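Local coordinates for protein endonuclease II (Enterobacteria phage t4, PDB 2WSH) that nicks and cleaves cytosine-containing host DNA sequence-specifically as a magnesium-dependent tetrameric GIY-YIG endonuclease, contributing to host DNA breakdown that lets the phage scavenge nucleotides, at residues M109-L113 against G114-I118. The protein carries 1 engineered substitution. Numbering follows the deposited sequence.
Sequences MTNEL and GTMTI
The bent side chain of Met-116, a selenomethionine, lays its terminal methyl along the face shared with Met-109 and Asn-111 in a two-residue beta hairpin, with CE 3.8 Å from Met-109 O and 3.9 Å from OD1 of Asn-111; CB of Leu-113 is a looser neighbour of CE. Kinks at chi2 (106°) and chi3 fold the methyl back toward the turn. On the same face Met-109, also selenomethionine, runs out extended to pack on Thr-120 of a second subunit and Leu-107 of a third. The other face carries the non-hydrogen-bonded pair Thr-110 and Thr-115, whose hydroxyls share a hydrogen bond of 2.8 Å between OG1 and OG1; both place OG1 beside the backbone N (chi1 -58°), which turns the two oxygens toward each other. Backbone bonds flank this pair: Met-109 and Met-116 exchange two, and Asn-111 N donates to Gly-114 O over 3.1 Å. At the end, a type I turn from Asn-111 to Gly-114 closes with Gly-114 N on Asn-111 O at 3.0 Å. Gly-114 has a backbone conformation (phi 120°) that glycine adopts readily. Asn-111 OD1 accepts from Leu-113 N at 3.0 Å, an Asx turn with the donor above the carbonyl plane. Glu-112 reaches outward to a salt bridge with Arg-102 of the second subunit. The hairpin of strands 97-111 and 114-119 projects so that the contact's centre lies about 30 Å from the chain's centre, and Met-109 and Thr-110 pair in an antiparallel ladder with a strand of the third subunit, extending the sheet across the interface.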
HETATM    1  N   MSE A 109       7.134  -1.303  -0.267  1.00 30.96           N
HETATM    2  CA  MSE A 109       7.242  -0.771   1.077  1.00 27.17           C
HETATM    3  C   MSE A 109       8.705  -0.813   1.465  1.00 27.65           C
HETATM    4  O   MSE A 109       9.388  -1.801   1.209  1.00 29.75           O
HETATM    5  CB  MSE A 109       6.414  -1.613   2.041  1.00 31.01           C
HETATM    6  CG  MSE A 109       6.754  -1.420   3.498  1.00 48.13           C
HETATM    7 SE   MSE A 109       5.892  -2.805   4.571  1.00 65.64          SE
HETATM    8  CE  MSE A 109       6.901  -2.554   6.221  1.00 55.50           C
ATOM      9  N   THR A 110       9.192   0.268   2.061  1.00 30.02           N
ATOM     10  CA  THR A 110      10.581   0.316   2.487  1.00 30.27           C
ATOM     11  C   THR A 110      10.725   0.704   3.950  1.00 23.98           C
ATOM     12  O   THR A 110      10.146   1.693   4.403  1.00 34.04           O
ATOM     13  CB  THR A 110      11.407   1.292   1.622  1.00 37.34           C
ATOM     14  OG1 THR A 110      11.328   0.892   0.246  1.00 35.49           O
ATOM     15  CG2 THR A 110      12.864   1.287   2.061  1.00 24.24           C
ATOM     16  N   ASN A 111      11.486  -0.095   4.689  1.00 24.98           N
ATOM     17  CA  ASN A 111      11.957   0.296   6.012  1.00 25.61           C
ATOM     18  C   ASN A 111      13.400  -0.158   6.194  1.00 30.48           C
ATOM     19  O   ASN A 111      14.098  -0.400   5.207  1.00 34.73           O
ATOM     20  CB  ASN A 111      11.044  -0.237   7.119  1.00 29.83           C
ATOM     21  CG  ASN A 111      10.862  -1.738   7.063  1.00 25.85           C
ATOM     22  OD1 ASN A 111      11.697  -2.463   6.521  1.00 31.24           O
ATOM     23  ND2 ASN A 111       9.765  -2.217   7.637  1.00 32.53           N
ATOM     24  N   GLU A 112      13.855  -0.276   7.439  1.00 32.53           N
ATOM     25  CA  GLU A 112      15.261  -0.590   7.687  1.00 32.85           C
ATOM     26  C   GLU A 112      15.666  -1.986   7.213  1.00 33.91           C
ATOM     27  O   GLU A 112      16.852  -2.278   7.067  1.00 33.92           O
ATOM     28  CB  GLU A 112      15.629  -0.392   9.162  1.00 36.98           C
ATOM     29  CG  GLU A 112      14.892  -1.290  10.130  1.00 45.01           C
ATOM     30  CD  GLU A 112      13.664  -0.627  10.724  1.00 38.75           C
ATOM     31  OE1 GLU A 112      12.689  -0.384   9.977  1.00 33.71           O
ATOM     32  OE2 GLU A 112      13.675  -0.358  11.947  1.00 25.61           O
ATOM     33  N   LEU A 113      14.680  -2.841   6.963  1.00 34.41           N
ATOM     34  CA  LEU A 113      14.949  -4.192   6.483  1.00 34.89           C
ATOM     35  C   LEU A 113      15.215  -4.219   4.980  1.00 34.03           C
ATOM     36  O   LEU A 113      15.693  -5.218   4.443  1.00 38.24           O
ATOM     37  CB  LEU A 113      13.780  -5.123   6.816  1.00 35.74           C
ATOM     38  CG  LEU A 113      13.583  -5.476   8.288  1.00 36.94           C
ATOM     39  CD1 LEU A 113      12.449  -6.477   8.451  1.00 27.03           C
ATOM     40  CD2 LEU A 113      14.876  -6.025   8.868  1.00 38.43           C
ATOM     41  N   GLY A 114      14.900  -3.118   4.305  1.00 39.84           N
ATOM     42  CA  GLY A 114      15.040  -3.049   2.865  1.00 38.29           C
ATOM     43  C   GLY A 114      13.703  -2.770   2.211  1.00 33.00           C
ATOM     44  O   GLY A 114      12.840  -2.130   2.811  1.00 37.48           O
ATOM     45  N   THR A 115      13.523  -3.249   0.983  1.00 39.28           N
ATOM     46  CA  THR A 115      12.283  -3.008   0.249  1.00 38.36           C
ATOM     47  C   THR A 115      11.526  -4.299  -0.058  1.00 37.10           C
ATOM     48  O   THR A 115      12.077  -5.231  -0.643  1.00 41.50           O
ATOM     49  CB  THR A 115      12.536  -2.233  -1.064  1.00 42.05           C
ATOM     50  OG1 THR A 115      13.185  -0.989  -0.771  1.00 39.05           O
ATOM     51  CG2 THR A 115      11.219  -1.953  -1.791  1.00 37.39           C
HETATM   52  N   MSE A 116      10.265  -4.343   0.358  1.00 26.83           N
HETATM   53  CA  MSE A 116       9.363  -5.437   0.025  1.00 25.47           C
HETATM   54  C   MSE A 116       8.458  -4.975  -1.109  1.00 30.17           C
HETATM   55  O   MSE A 116       7.980  -3.842  -1.100  1.00 30.06           O
HETATM   56  CB  MSE A 116       8.509  -5.826   1.234  1.00 27.85           C
HETATM   57  CG  MSE A 116       9.246  -6.558   2.362  1.00 42.13           C
HETATM   58 SE   MSE A 116       9.582  -5.478   3.968  1.00 55.61          SE
HETATM   59  CE  MSE A 116      11.070  -4.474   3.292  1.00 24.72           C
ATOM     60  N   THR A 117       8.217  -5.850  -2.079  0.56 31.86           N
ATOM     61  CA  THR A 117       7.420  -5.471  -3.240  0.56 34.31           C
ATOM     62  C   THR A 117       6.467  -6.574  -3.698  0.56 40.46           C
ATOM     63  O   THR A 117       6.773  -7.762  -3.592  0.56 36.18           O
ATOM     64  CB  THR A 117       8.315  -5.053  -4.421  0.56 34.35           C
ATOM     65  OG1 THR A 117       7.497  -4.747  -5.558  0.56 36.41           O
ATOM     66  CG2 THR A 117       9.281  -6.173  -4.779  0.56 28.64           C
ATOM     67  N   ILE A 118       5.312  -6.162  -4.212  1.00 34.88           N
ATOM     68  CA  ILE A 118       4.323  -7.098  -4.736  1.00 32.58           C
ATOM     69  C   ILE A 118       3.755  -6.622  -6.071  1.00 38.42           C
ATOM     70  O   ILE A 118       3.342  -5.469  -6.206  1.00 31.27           O
ATOM     71  CB  ILE A 118       3.160  -7.314  -3.753  1.00 26.35           C
ATOM     72  CG1 ILE A 118       2.160  -8.327  -4.319  1.00 41.21           C
ATOM     73  CG2 ILE A 118       2.452  -6.008  -3.458  1.00 33.56           C
ATOM     74  CD1 ILE A 118       2.746  -9.703  -4.544  1.00 39.69           C
TER